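Local atomic coordinates of succinylglutamate desuccinylase (Vibrio cholerae, PDB entry 2G9D), a protein that probably hydrolyses N-succinylglutamate to succinate and glutamate, the last step of arginine degradation by the AST pathway, using one zinc ion per subunit. Residues F277-E291 with M302-R315. Residues are numbered along the deposited sequence; the frame is centred on the assembly and turned at random.
Sequences FSDDVENFTAFMHGE and MAKNEGEAIVFPNR
F284 and I310 join two antiparallel, largely irregular backbones of the barrel-sandwich hybrid domain of the AspA/AstE family: F284 N donates to I310 O (2.6 Å), and farther along G307 N donates to F287 O (2.7 Å). The short strand 309-311 turns its other edge to strand 322-334, where A309 and V311 make backbone hydrogen bonds to V327 and L325, so F284 bonds to the edge that does not pair with 322-334.

I310 suits the middle of the contact because its two branches serve different rings. With CG1 anti to the backbone N (chi1 -176°), CD1 runs out to CZ of F277 at 4.0 Å, while CG2 reaches CE1 of F287 at 3.8 Å. V281 fills in beside F277: its CG2 lies over the centre of that ring, and its CG1 packs on CB of P313.

F284 points its CB away from residues 302-315, yet V311 CG2 lies over one face of its ring, 4.0 Å from the centroid and almost on the normal, in a CH-pi contact. H163 and F166 meet the same phenyl edge-to-face, and Y260 also meets it, so F284 packs into an aromatic cluster with residues from outside the two segments. A309 and A286, both small, pack with their CB atoms 4.3 Å apart.

The amide of N283 suits its place because OD1 offers an acceptor to the backbone just before P313. The side chain of F312 lies close to that of E219, the predicted active-site residue; the backbone N-H of F312 donates to N283 OD1 at 3.2 Å, the donor tilted 24° from the amide carbonyl plane.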
ATOM      1  N   PHE A 277       6.029   3.176 -26.471  1.00 87.89           N
ATOM      2  CA  PHE A 277       4.600   3.172 -26.235  1.00 89.29           C
ATOM      3  C   PHE A 277       4.127   4.555 -25.831  1.00 89.75           C
ATOM      4  O   PHE A 277       4.940   5.446 -25.574  1.00 90.15           O
ATOM      5  CB  PHE A 277       4.255   2.146 -25.161  1.00 90.15           C
ATOM      6  CG  PHE A 277       5.314   1.995 -24.108  1.00 91.32           C
ATOM      7  CD1 PHE A 277       5.523   2.990 -23.158  1.00 91.46           C
ATOM      8  CD2 PHE A 277       6.104   0.844 -24.065  1.00 91.45           C
ATOM      9  CE1 PHE A 277       6.501   2.840 -22.176  1.00 92.16           C
ATOM     10  CE2 PHE A 277       7.085   0.683 -23.089  1.00 91.60           C
ATOM     11  CZ  PHE A 277       7.284   1.684 -22.141  1.00 91.97           C
ATOM     12  N   SER A 278       2.808   4.729 -25.789  1.00 89.61           N
ATOM     13  CA  SER A 278       2.205   6.009 -25.430  1.00 89.15           C
ATOM     14  C   SER A 278       1.794   6.065 -23.959  1.00 88.51           C
ATOM     15  O   SER A 278       2.582   6.430 -23.085  1.00 87.43           O
ATOM     16  CB  SER A 278       0.990   6.263 -26.324  1.00 88.99           C
ATOM     17  OG  SER A 278       0.631   5.083 -27.023  1.00 88.17           O
ATOM     18  N   ASP A 279       0.546   5.708 -23.695  1.00 88.82           N
ATOM     19  CA  ASP A 279       0.033   5.712 -22.334  1.00 89.23           C
ATOM     20  C   ASP A 279      -0.840   4.475 -22.207  1.00 87.81           C
ATOM     21  O   ASP A 279      -1.164   4.030 -21.104  1.00 88.34           O
ATOM     22  CB  ASP A 279      -0.808   6.965 -22.094  1.00 91.40           C
ATOM     23  CG  ASP A 279      -0.207   8.203 -22.732  1.00 93.53           C
ATOM     24  OD1 ASP A 279       0.936   8.573 -22.367  1.00 94.46           O
ATOM     25  OD2 ASP A 279      -0.884   8.802 -23.604  1.00 94.21           O
ATOM     26  N   ASP A 280      -1.203   3.927 -23.363  1.00 85.70           N
ATOM     27  CA  ASP A 280      -2.035   2.737 -23.436  1.00 84.23           C
ATOM     28  C   ASP A 280      -1.213   1.534 -22.961  1.00 82.35           C
ATOM     29  O   ASP A 280      -1.684   0.395 -22.979  1.00 82.36           O
ATOM     30  CB  ASP A 280      -2.509   2.524 -24.881  1.00 85.44           C
ATOM     31  CG  ASP A 280      -3.021   3.813 -25.531  1.00 86.74           C
ATOM     32  OD1 ASP A 280      -3.493   3.747 -26.694  1.00 87.30           O
ATOM     33  OD2 ASP A 280      -2.946   4.887 -24.885  1.00 86.36           O
ATOM     34  N   VAL A 281       0.021   1.807 -22.537  1.00 79.79           N
ATOM     35  CA  VAL A 281       0.929   0.771 -22.048  1.00 77.75           C
ATOM     36  C   VAL A 281       0.552   0.365 -20.622  1.00 76.42           C
ATOM     37  O   VAL A 281       0.689   1.141 -19.667  1.00 76.20           O
ATOM     38  CB  VAL A 281       2.414   1.256 -22.088  1.00 77.88           C
ATOM     39  CG1 VAL A 281       2.585   2.510 -21.240  1.00 79.47           C
ATOM     40  CG2 VAL A 281       3.341   0.162 -21.593  1.00 76.97           C
ATOM     41  N   GLU A 282       0.059  -0.863 -20.497  1.00 73.50           N
ATOM     42  CA  GLU A 282      -0.363  -1.412 -19.223  1.00 70.77           C
ATOM     43  C   GLU A 282       0.833  -1.930 -18.451  1.00 69.35           C
ATOM     44  O   GLU A 282       1.875  -2.212 -19.033  1.00 68.45           O
ATOM     45  CB  GLU A 282      -1.329  -2.563 -19.470  1.00 69.72           C
ATOM     46  CG  GLU A 282      -2.543  -2.175 -20.264  1.00 69.96           C
ATOM     47  CD  GLU A 282      -3.368  -3.374 -20.666  1.00 70.50           C
ATOM     48  OE1 GLU A 282      -3.635  -4.228 -19.799  1.00 68.89           O
ATOM     49  OE2 GLU A 282      -3.755  -3.463 -21.849  1.00 72.42           O
ATOM     50  N   ASN A 283       0.682  -2.054 -17.136  1.00 68.36           N
ATOM     51  CA  ASN A 283       1.753  -2.589 -16.307  1.00 67.60           C
ATOM     52  C   ASN A 283       1.952  -4.047 -16.696  1.00 68.30           C
ATOM     53  O   ASN A 283       1.026  -4.700 -17.174  1.00 68.59           O
ATOM     54  CB  ASN A 283       1.376  -2.553 -14.834  1.00 65.33           C
ATOM     55  CG  ASN A 283       1.292  -1.163 -14.288  1.00 64.48           C
ATOM     56  OD1 ASN A 283       2.251  -0.390 -14.386  1.00 63.13           O
ATOM     57  ND2 ASN A 283       0.144  -0.829 -13.687  1.00 62.38           N
ATOM     58  N   PHE A 284       3.158  -4.557 -16.479  1.00 68.66           N
ATOM     59  CA  PHE A 284       3.472  -5.952 -16.776  1.00 68.71           C
ATOM     60  C   PHE A 284       3.465  -6.301 -18.265  1.00 70.67           C
ATOM     61  O   PHE A 284       3.232  -7.460 -18.650  1.00 70.88           O
ATOM     62  CB  PHE A 284       2.517  -6.875 -16.006  1.00 65.81           C
ATOM     63  CG  PHE A 284       2.535  -6.652 -14.516  1.00 63.25           C
ATOM     64  CD1 PHE A 284       1.784  -5.633 -13.940  1.00 61.95           C
ATOM     65  CD2 PHE A 284       3.330  -7.438 -13.694  1.00 62.87           C
ATOM     66  CE1 PHE A 284       1.823  -5.395 -12.578  1.00 59.85           C
ATOM     67  CE2 PHE A 284       3.376  -7.206 -12.327  1.00 63.24           C
ATOM     68  CZ  PHE A 284       2.617  -6.180 -11.769  1.00 62.09           C
ATOM     69  N   THR A 285       3.728  -5.294 -19.095  1.00 71.75           N
ATOM     70  CA  THR A 285       3.787  -5.482 -20.541  1.00 72.33           C
ATOM     71  C   THR A 285       5.117  -6.157 -20.886  1.00 73.35           C
ATOM     72  O   THR A 285       6.154  -5.502 -21.021  1.00 72.10           O
ATOM     73  CB  THR A 285       3.671  -4.130 -21.275  1.00 71.49           C
ATOM     74  OG1 THR A 285       2.392  -3.553 -20.994  1.00 69.52           O
ATOM     75  CG2 THR A 285       3.821  -4.316 -22.775  1.00 71.43           C
ATOM     76  N   ALA A 286       5.067  -7.477 -21.015  1.00 75.17           N
ATOM     77  CA  ALA A 286       6.242  -8.284 -21.314  1.00 78.63           C
ATOM     78  C   ALA A 286       6.895  -7.990 -22.658  1.00 81.03           C
ATOM     79  O   ALA A 286       6.252  -7.550 -23.605  1.00 81.89           O
ATOM     80  CB  ALA A 286       5.882  -9.762 -21.232  1.00 77.79           C
ATOM     81  N   PHE A 287       8.193  -8.246 -22.726  1.00 83.60           N
ATOM     82  CA  PHE A 287       8.941  -8.029 -23.943  1.00 86.58           C
ATOM     83  C   PHE A 287       9.832  -9.244 -24.180  1.00 90.04           C
ATOM     84  O   PHE A 287      10.282  -9.891 -23.234  1.00 90.23           O
ATOM     85  CB  PHE A 287       9.794  -6.769 -23.818  1.00 86.08           C
ATOM     86  CG  PHE A 287       9.003  -5.505 -23.590  1.00 84.42           C
ATOM     87  CD1 PHE A 287       9.242  -4.720 -22.467  1.00 83.05           C
ATOM     88  CD2 PHE A 287       8.057  -5.075 -24.512  1.00 83.48           C
ATOM     89  CE1 PHE A 287       8.559  -3.527 -22.270  1.00 81.82           C
ATOM     90  CE2 PHE A 287       7.370  -3.880 -24.321  1.00 82.57           C
ATOM     91  CZ  PHE A 287       7.624  -3.107 -23.198  1.00 81.99           C
HETATM   92  N   MSE A 288      10.081  -9.553 -25.448  1.00 94.22           N
HETATM   93  CA  MSE A 288      10.912 -10.690 -25.815  1.00 97.09           C
HETATM   94  C   MSE A 288      12.368 -10.290 -25.970  1.00 96.87           C
HETATM   95  O   MSE A 288      12.722  -9.110 -25.874  1.00 96.36           O
HETATM   96  CB  MSE A 288      10.414 -11.311 -27.133  1.00101.53           C
HETATM   97  CG  MSE A 288      10.434 -10.364 -28.346  1.00107.34           C
HETATM   98 SE   MSE A 288       9.824 -11.163 -30.047  1.00116.03          SE
HETATM   99  CE  MSE A 288      11.561 -11.613 -30.768  1.00114.02           C
ATOM    100  N   HIS A 289      13.207 -11.296 -26.202  1.00 96.85           N
ATOM    101  CA  HIS A 289      14.630 -11.091 -26.418  1.00 96.79           C
ATOM    102  C   HIS A 289      14.760 -10.664 -27.889  1.00 96.14           C
ATOM    103  O   HIS A 289      14.876 -11.505 -28.792  1.00 96.11           O
ATOM    104  CB  HIS A 289      15.392 -12.404 -26.166  1.00 97.86           C
ATOM    105  CG  HIS A 289      16.589 -12.263 -25.272  1.00 98.38           C
ATOM    106  ND1 HIS A 289      17.724 -11.570 -25.641  1.00 98.84           N
ATOM    107  CD2 HIS A 289      16.820 -12.714 -24.016  1.00 98.60           C
ATOM    108  CE1 HIS A 289      18.599 -11.600 -24.652  1.00 98.51           C
ATOM    109  NE2 HIS A 289      18.075 -12.287 -23.652  1.00 98.47           N
ATOM    110  N   GLY A 290      14.699  -9.354 -28.123  1.00 94.84           N
ATOM    111  CA  GLY A 290      14.811  -8.825 -29.471  1.00 92.68           C
ATOM    112  C   GLY A 290      14.209  -7.438 -29.616  1.00 91.30           C
ATOM    113  O   GLY A 290      14.619  -6.662 -30.481  1.00 90.45           O
ATOM    114  N   GLU A 291      13.245  -7.118 -28.758  1.00 90.55           N
ATOM    115  CA  GLU A 291      12.573  -5.825 -28.812  1.00 89.84           C
ATOM    116  C   GLU A 291      13.082  -4.806 -27.809  1.00 88.92           C
ATOM    117  O   GLU A 291      13.475  -5.147 -26.694  1.00 87.54           O
ATOM    118  CB  GLU A 291      11.067  -6.013 -28.611  1.00 91.06           C
ATOM    119  CG  GLU A 291      10.249  -4.721 -28.499  1.00 91.80           C
ATOM    120  CD  GLU A 291      10.310  -3.850 -29.750  1.00 92.30           C
ATOM    121  OE1 GLU A 291       9.502  -2.897 -29.855  1.00 91.82           O
ATOM    122  OE2 GLU A 291      11.167  -4.115 -30.619  1.00 91.92           O
HETATM  123  N   MSE A 302      16.214  -2.512 -24.014  1.00 92.06           N
HETATM  124  CA  MSE A 302      15.466  -3.706 -24.450  1.00 93.49           C
HETATM  125  C   MSE A 302      15.301  -4.716 -23.302  1.00 92.03           C
HETATM  126  O   MSE A 302      15.926  -4.592 -22.247  1.00 91.61           O
HETATM  127  CB  MSE A 302      16.148  -4.408 -25.643  1.00 96.75           C
HETATM  128  CG  MSE A 302      16.688  -5.827 -25.334  1.00101.71           C
HETATM  129 SE   MSE A 302      15.797  -7.390 -26.181  1.00108.12          SE
HETATM  130  CE  MSE A 302      17.217  -7.810 -27.421  1.00106.82           C
ATOM    131  N   ALA A 303      14.458  -5.719 -23.532  1.00 90.39           N
ATOM    132  CA  ALA A 303      14.173  -6.759 -22.547  1.00 88.30           C
ATOM    133  C   ALA A 303      15.318  -7.744 -22.329  1.00 87.13           C
ATOM    134  O   ALA A 303      15.442  -8.741 -23.043  1.00 86.43           O
ATOM    135  CB  ALA A 303      12.924  -7.517 -22.959  1.00 88.27           C
ATOM    136  N   LYS A 304      16.150  -7.462 -21.335  1.00 86.20           N
ATOM    137  CA  LYS A 304      17.267  -8.335 -21.008  1.00 85.05           C
ATOM    138  C   LYS A 304      16.846  -9.819 -21.103  1.00 84.42           C
ATOM    139  O   LYS A 304      17.600 -10.652 -21.611  1.00 85.00           O
ATOM    140  CB  LYS A 304      17.772  -7.995 -19.596  1.00 84.04           C
ATOM    141  CG  LYS A 304      18.758  -8.985 -18.994  1.00 83.90           C
ATOM    142  CD  LYS A 304      19.182  -8.563 -17.581  1.00 84.39           C
ATOM    143  CE  LYS A 304      18.009  -8.519 -16.593  1.00 83.41           C
ATOM    144  NZ  LYS A 304      17.376  -9.850 -16.396  1.00 82.03           N
ATOM    145  N   ASN A 305      15.635 -10.134 -20.640  1.00 82.46           N
ATOM    146  CA  ASN A 305      15.131 -11.512 -20.654  1.00 79.86           C
ATOM    147  C   ASN A 305      13.962 -11.730 -21.608  1.00 78.49           C
ATOM    148  O   ASN A 305      13.523 -10.813 -22.290  1.00 78.41           O
ATOM    149  CB  ASN A 305      14.699 -11.933 -19.241  1.00 79.35           C
ATOM    150  CG  ASN A 305      15.839 -11.869 -18.230  1.00 79.32           C
ATOM    151  OD1 ASN A 305      15.701 -12.328 -17.096  1.00 78.38           O
ATOM    152  ND2 ASN A 305      16.968 -11.297 -18.636  1.00 78.31           N
ATOM    153  N   GLU A 306      13.462 -12.959 -21.661  1.00 77.90           N
ATOM    154  CA  GLU A 306      12.331 -13.266 -22.532  1.00 77.85           C
ATOM    155  C   GLU A 306      11.052 -13.195 -21.728  1.00 76.81           C
ATOM    156  O   GLU A 306      10.556 -14.204 -21.223  1.00 76.57           O
ATOM    157  CB  GLU A 306      12.476 -14.653 -23.171  1.00 77.60           C
ATOM    158  CG  GLU A 306      13.176 -14.626 -24.520  1.00 79.47           C
ATOM    159  CD  GLU A 306      13.952 -15.892 -24.799  1.00 81.45           C
ATOM    160  OE1 GLU A 306      13.320 -16.965 -24.890  1.00 83.64           O
ATOM    161  OE2 GLU A 306      15.195 -15.816 -24.924  1.00 81.71           O
ATOM    162  N   GLY A 307      10.522 -11.983 -21.619  1.00 75.33           N
ATOM    163  CA  GLY A 307       9.304 -11.772 -20.868  1.00 74.03           C
ATOM    164  C   GLY A 307       9.476 -10.651 -19.856  1.00 72.82           C
ATOM    165  O   GLY A 307       8.525 -10.261 -19.177  1.00 73.58           O
ATOM    166  N   GLU A 308      10.693 -10.131 -19.752  1.00 70.68           N
ATOM    167  CA  GLU A 308      10.963  -9.050 -18.820  1.00 68.90           C
ATOM    168  C   GLU A 308       9.886  -7.985 -18.999  1.00 67.92           C
ATOM    169  O   GLU A 308       9.947  -7.164 -19.918  1.00 67.70           O
ATOM    170  CB  GLU A 308      12.343  -8.460 -19.089  1.00 68.45           C
ATOM    171  CG  GLU A 308      12.818  -7.553 -17.986  1.00 69.98           C
ATOM    172  CD  GLU A 308      14.256  -7.135 -18.164  1.00 70.43           C
ATOM    173  OE1 GLU A 308      14.565  -6.532 -19.214  1.00 71.01           O
ATOM    174  OE2 GLU A 308      15.075  -7.406 -17.255  1.00 69.79           O
ATOM    175  N   ALA A 309       8.892  -8.025 -18.117  1.00 66.39           N
ATOM    176  CA  ALA A 309       7.766  -7.098 -18.148  1.00 64.10           C
ATOM    177  C   ALA A 309       8.118  -5.785 -17.456  1.00 62.44           C
ATOM    178  O   ALA A 309       8.966  -5.751 -16.567  1.00 62.66           O
ATOM    179  CB  ALA A 309       6.553  -7.745 -17.485  1.00 63.21           C
ATOM    180  N   ILE A 310       7.450  -4.711 -17.858  1.00 60.77           N
ATOM    181  CA  ILE A 310       7.713  -3.387 -17.307  1.00 59.58           C
ATOM    182  C   ILE A 310       6.595  -2.923 -16.385  1.00 60.92           C
ATOM    183  O   ILE A 310       5.441  -3.326 -16.540  1.00 61.26           O
ATOM    184  CB  ILE A 310       7.888  -2.371 -18.446  1.00 57.76           C
ATOM    185  CG1 ILE A 310       8.270  -1.008 -17.882  1.00 56.20           C
ATOM    186  CG2 ILE A 310       6.610  -2.291 -19.263  1.00 55.82           C
ATOM    187  CD1 ILE A 310       8.815  -0.067 -18.928  1.00 55.54           C
ATOM    188  N   VAL A 311       6.938  -2.070 -15.426  1.00 61.52           N
ATOM    189  CA  VAL A 311       5.956  -1.580 -14.474  1.00 62.50           C
ATOM    190  C   VAL A 311       6.245  -0.123 -14.132  1.00 65.10           C
ATOM    191  O   VAL A 311       7.381   0.330 -14.255  1.00 64.84           O
ATOM    192  CB  VAL A 311       5.968  -2.460 -13.192  1.00 60.92           C
ATOM    193  CG1 VAL A 311       4.975  -1.945 -12.186  1.00 59.60           C
ATOM    194  CG2 VAL A 311       5.615  -3.901 -13.550  1.00 59.27           C
ATOM    195  N   PHE A 312       5.204   0.598 -13.716  1.00 69.01           N
ATOM    196  CA  PHE A 312       5.280   2.022 -13.355  1.00 72.24           C
ATOM    197  C   PHE A 312       5.830   2.920 -14.455  1.00 74.34           C
ATOM    198  O   PHE A 312       6.557   3.873 -14.170  1.00 74.25           O
ATOM    199  CB  PHE A 312       6.123   2.234 -12.097  1.00 72.50           C
ATOM    200  CG  PHE A 312       5.412   1.893 -10.829  1.00 74.92           C
ATOM    201  CD1 PHE A 312       5.238   0.569 -10.445  1.00 75.64           C
ATOM    202  CD2 PHE A 312       4.911   2.894 -10.010  1.00 77.41           C
ATOM    203  CE1 PHE A 312       4.578   0.237  -9.263  1.00 76.21           C
ATOM    204  CE2 PHE A 312       4.244   2.579  -8.818  1.00 79.03           C
ATOM    205  CZ  PHE A 312       4.079   1.241  -8.446  1.00 78.00           C
ATOM    206  N   PRO A 313       5.467   2.651 -15.724  1.00 76.77           N
ATOM    207  CA  PRO A 313       5.952   3.458 -16.848  1.00 78.66           C
ATOM    208  C   PRO A 313       5.653   4.946 -16.660  1.00 81.43           C
ATOM    209  O   PRO A 313       4.688   5.468 -17.224  1.00 82.14           O
ATOM    210  CB  PRO A 313       5.196   2.880 -18.046  1.00 78.36           C
ATOM    211  CG  PRO A 313       4.768   1.508 -17.592  1.00 77.38           C
ATOM    212  CD  PRO A 313       4.400   1.736 -16.170  1.00 76.73           C
ATOM    213  N   ASN A 314       6.469   5.630 -15.867  1.00 83.62           N
ATOM    214  CA  ASN A 314       6.247   7.053 -15.650  1.00 85.81           C
ATOM    215  C   ASN A 314       6.771   7.863 -16.830  1.00 86.93           C
ATOM    216  O   ASN A 314       7.715   7.463 -17.509  1.00 86.70           O
ATOM    217  CB  ASN A 314       6.927   7.519 -14.359  1.00 85.89           C
ATOM    218  CG  ASN A 314       5.941   8.100 -13.356  1.00 85.99           C
ATOM    219  OD1 ASN A 314       5.083   8.913 -13.713  1.00 85.41           O
ATOM    220  ND2 ASN A 314       6.063   7.691 -12.093  1.00 84.98           N
ATOM    221  N   ARG A 315       6.142   9.004 -17.079  1.00 89.11           N
ATOM    222  CA  ARG A 315       6.553   9.870 -18.179  1.00 90.70           C
ATOM    223  C   ARG A 315       7.099  11.175 -17.594  1.00 90.66           C
ATOM    224  O   ARG A 315       7.997  11.813 -18.162  1.00 90.16           O
ATOM    225  CB  ARG A 315       5.358  10.141 -19.111  1.00 91.97           C
ATOM    226  CG  ARG A 315       4.182  10.905 -18.486  1.00 92.97           C
ATOM    227  CD  ARG A 315       3.047  11.070 -19.503  1.00 94.24           C
ATOM    228  NE  ARG A 315       2.256  12.283 -19.285  1.00 95.25           N
ATOM    229  CZ  ARG A 315       1.273  12.695 -20.085  1.00 95.45           C
ATOM    230  NH1 ARG A 315       0.947  11.991 -21.165  1.00 95.62           N
ATOM    231  NH2 ARG A 315       0.620  13.821 -19.816  1.00 95.18           N
TER